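Local coordinates for protein ribosomal RNA small subunit methyltransferase E (Legionella pneumophila, PDB 5O95) that probably methylates N3 of a single uridine in 16S ribosomal RNA of the assembled small subunit, with S-adenosyl-L-methionine as methyl donor, at residues Val4-Ile9 with Gln42-Asn47; Tyr15-Leu20 with Ala70-Val75. All coordinates share one frame; numbering follows the deposited sequence.

In the fold
Both interactions lie in the PUA-type part of the chain, on one mixed five-stranded sheet and away from the annotated cofactor-binding residues. Their centres are about 12 Å apart, and their segments alternate along the sequence. Interaction 1 joins strand 8-10, an edge strand of the sheet in this chain, to strand 42-46. It is partly buried and is held by backbone hydrogen bonds between parallel strands, a cation-pi stack and aliphatic packing. Interaction 2 is a surface contact near the opposite edge of the sheet, where the turn before strand 20-22 meets strand 64-74. No hydrogen bond crosses between its two segments. Pro17, Val72 and the Ala70 carbonyl make the contact.

Interaction 1 of 2, residues Val4-Ile9 with Gln42-Asn47; sequences VRTIRI and QLTLFN
Thr44 N donates to Ile7 O at 2.9 Å, and the N-H points almost straight at the oxygen (175°). This bond begins a parallel ladder. Ile9 N then donates to Thr44 O at 3.0 Å, and Phe46 N to Ile9 O at 3.0 Å. Arg8 pairs with Thr44 and Ile9 with Leu45. Before the ladder starts, a water links the segments by accepting from Ile7 N and donating to Gln42 O.

Arg8 and Thr44 lie on one face of the sheet, and the Arg8 guanidinium is laid flat on one face of the Phe46 ring. The planes are 10° apart. The stack is off-centre, with Arg8 NH2 3.4 Å from Phe46 CE1, toward the rim of the ring. A bend at chi3 (51°) turns the end of the arginine back over the ring. Its polar end is held by the end of helix 124-145 and the loop after it: NE bonds to Glu143 O, and NH2 to Cys142 O and Asn148 OD1. These bonds fix the rotation of the guanidinium on the ring. Thr6 CG2 meets Thr44 OG1 at 3.4 Å, the two side chains crossing at about a right angle.

Ile9 and Leu45 occupy the other face of the sheet. Leu45 CD2 rests against Ile9 CB at 3.8 Å. Leu43 CD2 packs on Ile7 CG2 at 3.6 Å and also reaches Ile9 CG1.

This is the parallel edge pair of the PUA-type sheet. Strand 8-10 is an edge strand of the sheet in this chain, and strand 42-46 continues the sheet through antiparallel bonds to strand 51-61. Helix 25-34 packs on Ile9 through Ala27, His30 and Val31. Leu43 and Leu45 reach strand 64-74. Arg8 ties this edge to helix 124-145 of the methyltransferase part.

Interaction 2 of 2, residues Tyr15-Leu20 with Ala70-Val75; sequences YQPGQL and ASVLEV
Pro17 and Val72 meet where a type II beta turn, Gln16 to Gln19, lies beside a classic beta bulge at Ala70 and Ser71. Both bulge residues face Thr54 on strand 51-61. The turn leads into strand 20-22, an outermost strand of the PUA-type sheet, and the bulge is in the neighbouring strand 64-74.

Pro17, the second residue of the turn, and Val72 bury similar areas, with Ala70 next. The ring carbon CB of Pro17 lies 3.5 Å from Ala70 O, so one end of the ring touches the backbone of the bulge. At the other end, Pro17 CD meets Val72 CG2 at 3.9 Å. The proline and valine side chains cross at about a right angle. Val72 points toward the turn, and its first torsion (chi1 -171°) sets CG2 beside the backbone N, where it also approaches Tyr15 O at 4.0 Å. Ala70 points its methyl away and takes part through its carbonyl.

Gly18, third in the turn, has a phi of 86°, a backbone shape that suits glycine in a type II turn. Backbone hydrogen bonds of Gly18 and Gln19 with Ile69 tie the turn to strand 64-74.

The turn is closed by Gln19 N to Gln16 O at 3.2 Å. The Gln19 side chain bonds back as well: Gln16 N donates to Gln19 OE1 at 3.0 Å, approaching from above the carbonyl plane.

Interaction 1 of 2, residues Val4-Ile9 with Gln42-Asn47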
ATOM      1  N   VAL B   4      19.143   9.274 -15.381  1.00 70.34           N
ATOM      2  CA  VAL B   4      19.268   8.477 -14.167  1.00 85.98           C
ATOM      3  C   VAL B   4      19.016   9.374 -12.963  1.00 81.60           C
ATOM      4  O   VAL B   4      19.489  10.516 -12.910  1.00 82.68           O
ATOM      5  CB  VAL B   4      20.669   7.837 -14.099  1.00 78.24           C
ATOM      6  CG1 VAL B   4      20.739   6.798 -12.986  1.00 74.56           C
ATOM      7  CG2 VAL B   4      21.053   7.231 -15.445  1.00 64.00           C
ATOM      8  N   ARG B   5      18.263   8.866 -11.991  1.00 46.10           N
ATOM      9  CA  ARG B   5      18.021   9.619 -10.769  1.00 39.72           C
ATOM     10  C   ARG B   5      19.201   9.455  -9.821  1.00 33.70           C
ATOM     11  O   ARG B   5      19.717   8.349  -9.639  1.00 35.83           O
ATOM     12  CB  ARG B   5      16.743   9.139 -10.088  1.00 54.32           C
ATOM     13  CG  ARG B   5      16.348   9.998  -8.905  1.00 61.05           C
ATOM     14  CD  ARG B   5      15.225   9.365  -8.126  1.00 78.19           C
ATOM     15  NE  ARG B   5      14.958  10.079  -6.884  1.00 78.01           N
ATOM     16  CZ  ARG B   5      14.197   9.599  -5.910  1.00 63.20           C
ATOM     17  NH1 ARG B   5      13.639   8.402  -6.043  1.00 57.56           N
ATOM     18  NH2 ARG B   5      13.996  10.305  -4.807  1.00 29.26           N
ATOM     19  N   THR B   6      19.634  10.568  -9.228  1.00 33.93           N
ATOM     20  CA  THR B   6      20.830  10.552  -8.400  1.00 27.02           C
ATOM     21  C   THR B   6      20.577   9.740  -7.133  1.00 25.48           C
ATOM     22  O   THR B   6      19.552   9.904  -6.468  1.00 32.68           O
ATOM     23  CB  THR B   6      21.271  11.982  -8.056  1.00 41.34           C
ATOM     24  OG1 THR B   6      21.453  12.735  -9.263  1.00 38.51           O
ATOM     25  CG2 THR B   6      22.602  11.980  -7.293  1.00 27.79           C
ATOM     26  N   ILE B   7      21.530   8.869  -6.808  1.00 20.54           N
ATOM     27  CA  ILE B   7      21.481   8.092  -5.579  1.00 20.21           C
ATOM     28  C   ILE B   7      21.520   9.018  -4.368  1.00 20.95           C
ATOM     29  O   ILE B   7      22.377   9.910  -4.271  1.00 21.07           O
ATOM     30  CB  ILE B   7      22.656   7.102  -5.578  1.00 28.14           C
ATOM     31  CG1 ILE B   7      22.462   6.042  -6.669  1.00 29.01           C
ATOM     32  CG2 ILE B   7      22.836   6.473  -4.209  1.00 25.67           C
ATOM     33  CD1 ILE B   7      21.267   5.154  -6.444  1.00 39.78           C
ATOM     34  N   ARG B   8      20.604   8.798  -3.421  1.00 16.28           N
ATOM     35  CA  ARG B   8      20.523   9.551  -2.178  1.00 15.68           C
ATOM     36  C   ARG B   8      20.986   8.692  -1.008  1.00 16.59           C
ATOM     37  O   ARG B   8      20.634   7.511  -0.922  1.00 16.94           O
ATOM     38  CB  ARG B   8      19.087   9.994  -1.895  1.00 15.86           C
ATOM     39  CG  ARG B   8      18.618  11.121  -2.793  1.00 15.98           C
ATOM     40  CD  ARG B   8      17.092  11.194  -2.803  1.00 17.04           C
ATOM     41  NE  ARG B   8      16.541  11.226  -1.453  1.00 13.71           N
ATOM     42  CZ  ARG B   8      16.555  12.291  -0.653  1.00 14.47           C
ATOM     43  NH1 ARG B   8      17.099  13.464  -1.060  1.00 15.38           N
ATOM     44  NH2 ARG B   8      16.052  12.203   0.557  1.00 13.51           N
ATOM     45  N   ILE B   9      21.754   9.296  -0.098  1.00 15.15           N
ATOM     46  CA  ILE B   9      22.355   8.592   1.035  1.00 15.70           C
ATOM     47  C   ILE B   9      22.217   9.480   2.265  1.00 17.89           C
ATOM     48  O   ILE B   9      22.644  10.639   2.248  1.00 15.00           O
ATOM     49  CB  ILE B   9      23.854   8.284   0.791  1.00 16.23           C
ATOM     50  CG1 ILE B   9      24.064   7.412  -0.457  1.00 16.87           C
ATOM     51  CG2 ILE B   9      24.499   7.647   2.022  1.00 16.72           C
ATOM     52  CD1 ILE B   9      23.490   5.979  -0.299  1.00 18.83           C
ATOM     53  N   GLN B  42      28.173  10.589  -8.897  1.00 26.48           N
ATOM     54  CA  GLN B  42      27.497  11.593  -8.089  1.00 25.85           C
ATOM     55  C   GLN B  42      26.617  10.949  -7.026  1.00 22.98           C
ATOM     56  O   GLN B  42      26.056   9.864  -7.222  1.00 27.29           O
ATOM     57  CB  GLN B  42      26.625  12.479  -8.974  1.00 29.33           C
ATOM     58  CG  GLN B  42      27.399  13.183 -10.067  1.00 39.29           C
ATOM     59  CD  GLN B  42      28.339  14.220  -9.500  1.00 56.68           C
ATOM     60  OE1 GLN B  42      27.970  14.973  -8.598  1.00 35.15           O
ATOM     61  NE2 GLN B  42      29.566  14.254 -10.010  1.00 47.66           N
ATOM     62  N   LEU B  43      26.469  11.658  -5.907  1.00 22.79           N
ATOM     63  CA  LEU B  43      25.590  11.275  -4.813  1.00 21.65           C
ATOM     64  C   LEU B  43      24.955  12.533  -4.253  1.00 27.76           C
ATOM     65  O   LEU B  43      25.553  13.609  -4.272  1.00 24.82           O
ATOM     66  CB  LEU B  43      26.367  10.655  -3.626  1.00 24.48           C
ATOM     67  CG  LEU B  43      27.044   9.299  -3.757  1.00 32.79           C
ATOM     68  CD1 LEU B  43      27.885   8.996  -2.525  1.00 24.03           C
ATOM     69  CD2 LEU B  43      25.979   8.238  -3.934  1.00 64.03           C
ATOM     70  N   THR B  44      23.752  12.387  -3.730  1.00 18.95           N
ATOM     71  CA  THR B  44      23.095  13.437  -2.967  1.00 15.45           C
ATOM     72  C   THR B  44      23.023  12.936  -1.541  1.00 16.79           C
ATOM     73  O   THR B  44      22.294  11.984  -1.256  1.00 18.81           O
ATOM     74  CB  THR B  44      21.695  13.722  -3.501  1.00 19.33           C
ATOM     75  OG1 THR B  44      21.756  14.162  -4.866  1.00 20.31           O
ATOM     76  CG2 THR B  44      21.014  14.806  -2.648  1.00 23.19           C
ATOM     77  N   LEU B  45      23.817  13.519  -0.649  1.00 17.24           N
ATOM     78  CA  LEU B  45      23.671  13.192   0.758  1.00 15.65           C
ATOM     79  C   LEU B  45      22.593  14.083   1.350  1.00 16.49           C
ATOM     80  O   LEU B  45      22.352  15.185   0.874  1.00 16.39           O
ATOM     81  CB  LEU B  45      24.977  13.444   1.511  1.00 17.12           C
ATOM     82  CG  LEU B  45      26.191  12.889   0.784  1.00 22.51           C
ATOM     83  CD1 LEU B  45      27.478  13.286   1.537  1.00 26.24           C
ATOM     84  CD2 LEU B  45      26.098  11.375   0.597  1.00 22.78           C
ATOM     85  N   PHE B  46      21.917  13.588   2.381  1.00 15.74           N
ATOM     86  CA  PHE B  46      21.049  14.457   3.153  1.00 16.99           C
ATOM     87  C   PHE B  46      21.217  14.097   4.617  1.00 15.13           C
ATOM     88  O   PHE B  46      21.607  12.977   4.957  1.00 14.41           O
ATOM     89  CB  PHE B  46      19.582  14.368   2.702  1.00 14.71           C
ATOM     90  CG  PHE B  46      18.981  13.003   2.903  1.00 14.80           C
ATOM     91  CD1 PHE B  46      19.241  11.998   1.985  1.00 16.97           C
ATOM     92  CD2 PHE B  46      18.211  12.728   4.025  1.00 13.38           C
ATOM     93  CE1 PHE B  46      18.706  10.714   2.164  1.00 18.03           C
ATOM     94  CE2 PHE B  46      17.667  11.440   4.206  1.00 14.98           C
ATOM     95  CZ  PHE B  46      17.940  10.445   3.288  1.00 16.07           C
ATOM     96  N   ASN B  47      20.917  15.060   5.488  1.00 16.19           N
ATOM     97  CA  ASN B  47      21.374  14.989   6.873  1.00 14.36           C
ATOM     98  C   ASN B  47      20.248  14.861   7.892  1.00 15.89           C
ATOM     99  O   ASN B  47      20.504  14.925   9.105  1.00 18.65           O
ATOM    100  CB  ASN B  47      22.295  16.174   7.211  1.00 13.33           C
ATOM    101  CG  ASN B  47      21.554  17.502   7.314  1.00 16.94           C
ATOM    102  OD1 ASN B  47      20.396  17.632   6.901  1.00 14.82           O
ATOM    103  ND2 ASN B  47      22.260  18.527   7.820  1.00 17.55           N
TER
HETATM  104  O   HOH W   1      23.943   8.749  -8.529  1.00 29.38           O

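Interaction 2 of 2, residues Tyr15-Leu20 with Ala70-Val75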
ATOM      1  N   TYR B  15      27.816  20.130   6.980  1.00 16.05           N
ATOM      2  CA  TYR B  15      28.945  20.096   6.063  1.00 16.26           C
ATOM      3  C   TYR B  15      28.937  21.367   5.235  1.00 18.67           C
ATOM      4  O   TYR B  15      27.910  22.032   5.106  1.00 20.18           O
ATOM      5  CB  TYR B  15      28.943  18.861   5.143  1.00 18.74           C
ATOM      6  CG  TYR B  15      28.877  17.621   5.980  1.00 14.88           C
ATOM      7  CD1 TYR B  15      30.014  17.145   6.609  1.00 16.15           C
ATOM      8  CD2 TYR B  15      27.658  16.977   6.215  1.00 18.35           C
ATOM      9  CE1 TYR B  15      29.972  16.045   7.430  1.00 17.56           C
ATOM     10  CE2 TYR B  15      27.600  15.866   7.042  1.00 17.70           C
ATOM     11  CZ  TYR B  15      28.766  15.414   7.647  1.00 17.29           C
ATOM     12  OH  TYR B  15      28.718  14.313   8.476  1.00 17.25           O
ATOM     13  N   GLN B  16      30.101  21.689   4.689  1.00 21.80           N
ATOM     14  CA  GLN B  16      30.257  22.892   3.887  1.00 20.66           C
ATOM     15  C   GLN B  16      30.794  22.530   2.515  1.00 21.98           C
ATOM     16  O   GLN B  16      31.478  21.521   2.367  1.00 18.69           O
ATOM     17  CB  GLN B  16      31.242  23.871   4.544  1.00 21.38           C
ATOM     18  CG  GLN B  16      30.863  24.276   5.962  1.00 37.38           C
ATOM     19  CD  GLN B  16      29.424  24.753   6.080  1.00 85.08           C
ATOM     20  OE1 GLN B  16      28.928  25.486   5.224  1.00 74.74           O
ATOM     21  NE2 GLN B  16      28.743  24.331   7.145  1.00 67.30           N
ATOM     22  N   PRO B  17      30.548  23.360   1.498  1.00 20.03           N
ATOM     23  CA  PRO B  17      31.105  23.057   0.177  1.00 22.36           C
ATOM     24  C   PRO B  17      32.614  22.912   0.244  1.00 19.44           C
ATOM     25  O   PRO B  17      33.291  23.615   1.000  1.00 24.71           O
ATOM     26  CB  PRO B  17      30.697  24.274  -0.661  1.00 25.88           C
ATOM     27  CG  PRO B  17      29.415  24.714  -0.040  1.00 22.84           C
ATOM     28  CD  PRO B  17      29.612  24.497   1.454  1.00 27.83           C
ATOM     29  N   GLY B  18      33.143  21.997  -0.561  1.00 19.90           N
ATOM     30  CA  GLY B  18      34.568  21.747  -0.602  1.00 21.68           C
ATOM     31  C   GLY B  18      35.078  20.768   0.433  1.00 26.86           C
ATOM     32  O   GLY B  18      36.250  20.384   0.365  1.00 24.49           O
ATOM     33  N   GLN B  19      34.242  20.338   1.381  1.00 20.72           N
ATOM     34  CA  GLN B  19      34.720  19.425   2.408  1.00 21.34           C
ATOM     35  C   GLN B  19      34.784  18.002   1.878  1.00 21.84           C
ATOM     36  O   GLN B  19      34.009  17.606   1.004  1.00 23.91           O
ATOM     37  CB  GLN B  19      33.825  19.472   3.646  1.00 21.06           C
ATOM     38  CG  GLN B  19      34.061  20.751   4.464  1.00 34.33           C
ATOM     39  CD  GLN B  19      33.151  20.881   5.670  1.00 45.16           C
ATOM     40  OE1 GLN B  19      32.258  20.061   5.882  1.00 25.47           O
ATOM     41  NE2 GLN B  19      33.372  21.920   6.467  1.00 35.00           N
ATOM     42  N   LEU B  20      35.726  17.238   2.420  1.00 22.53           N
ATOM     43  CA  LEU B  20      35.839  15.815   2.146  1.00 24.91           C
ATOM     44  C   LEU B  20      35.171  15.054   3.282  1.00 22.31           C
ATOM     45  O   LEU B  20      35.432  15.325   4.457  1.00 23.63           O
ATOM     46  CB  LEU B  20      37.306  15.396   2.036  1.00 27.70           C
ATOM     47  CG  LEU B  20      37.537  13.951   1.574  1.00 33.84           C
ATOM     48  CD1 LEU B  20      37.084  13.757   0.136  1.00 32.77           C
ATOM     49  CD2 LEU B  20      39.011  13.585   1.725  1.00 30.07           C
ATOM     50  N   ALA B  70      30.272  19.243  -3.004  1.00 19.54           N
ATOM     51  CA  ALA B  70      30.361  20.377  -3.922  1.00 18.23           C
ATOM     52  C   ALA B  70      29.450  21.530  -3.522  1.00 22.75           C
ATOM     53  O   ALA B  70      29.836  22.702  -3.651  1.00 24.22           O
ATOM     54  CB  ALA B  70      30.010  19.927  -5.340  1.00 21.93           C
ATOM     55  N   SER B  71      28.239  21.239  -3.062  1.00 20.93           N
ATOM     56  CA  SER B  71      27.289  22.306  -2.800  1.00 21.21           C
ATOM     57  C   SER B  71      26.206  21.786  -1.867  1.00 19.13           C
ATOM     58  O   SER B  71      26.055  20.572  -1.664  1.00 20.47           O
ATOM     59  CB  SER B  71      26.702  22.867  -4.095  1.00 22.07           C
ATOM     60  OG  SER B  71      25.928  21.855  -4.720  1.00 22.19           O
ATOM     61  N   VAL B  72      25.505  22.729  -1.240  1.00 17.72           N
ATOM     62  CA  VAL B  72      24.491  22.450  -0.226  1.00 20.54           C
ATOM     63  C   VAL B  72      23.212  23.182  -0.608  1.00 21.32           C
ATOM     64  O   VAL B  72      23.264  24.321  -1.079  1.00 19.10           O
ATOM     65  CB  VAL B  72      24.963  22.904   1.173  1.00 24.95           C
ATOM     66  CG1 VAL B  72      23.987  22.412   2.250  1.00 25.52           C
ATOM     67  CG2 VAL B  72      26.361  22.398   1.454  1.00 17.32           C
ATOM     68  N   LEU B  73      22.054  22.531  -0.436  1.00 22.61           N
ATOM     69  CA  LEU B  73      20.785  23.150  -0.812  1.00 21.62           C
ATOM     70  C   LEU B  73      19.742  22.779   0.226  1.00 16.16           C
ATOM     71  O   LEU B  73      19.648  21.608   0.604  1.00 20.75           O
ATOM     72  CB  LEU B  73      20.313  22.658  -2.186  1.00 20.90           C
ATOM     73  CG  LEU B  73      19.030  23.312  -2.702  1.00 19.52           C
ATOM     74  CD1 LEU B  73      19.266  24.805  -2.967  1.00 22.91           C
ATOM     75  CD2 LEU B  73      18.548  22.635  -3.981  1.00 24.88           C
ATOM     76  N   GLU B  74      18.978  23.753   0.704  1.00 17.47           N
ATOM     77  CA  GLU B  74      17.881  23.451   1.616  1.00 17.78           C
ATOM     78  C   GLU B  74      16.696  22.933   0.812  1.00 18.48           C
ATOM     79  O   GLU B  74      16.219  23.610  -0.112  1.00 20.99           O
ATOM     80  CB  GLU B  74      17.503  24.684   2.429  1.00 20.54           C
ATOM     81  CG  GLU B  74      18.714  25.231   3.179  1.00 32.82           C
ATOM     82  CD  GLU B  74      18.357  26.058   4.396  1.00 69.10           C
ATOM     83  OE1 GLU B  74      17.157  26.308   4.619  1.00 71.56           O
ATOM     84  OE2 GLU B  74      19.287  26.456   5.134  1.00 64.00           O
ATOM     85  N   VAL B  75      16.234  21.723   1.150  1.00 17.07           N
ATOM     86  CA  VAL B  75      15.152  21.068   0.415  1.00 16.97           C
ATOM     87  C   VAL B  75      14.262  20.330   1.417  1.00 14.60           C
ATOM     88  O   VAL B  75      14.731  19.445   2.146  1.00 16.83           O
ATOM     89  CB  VAL B  75      15.660  20.078  -0.652  1.00 15.69           C
ATOM     90  CG1 VAL B  75      14.475  19.462  -1.424  1.00 17.70           C
ATOM     91  CG2 VAL B  75      16.644  20.712  -1.605  1.00 17.47           C
TER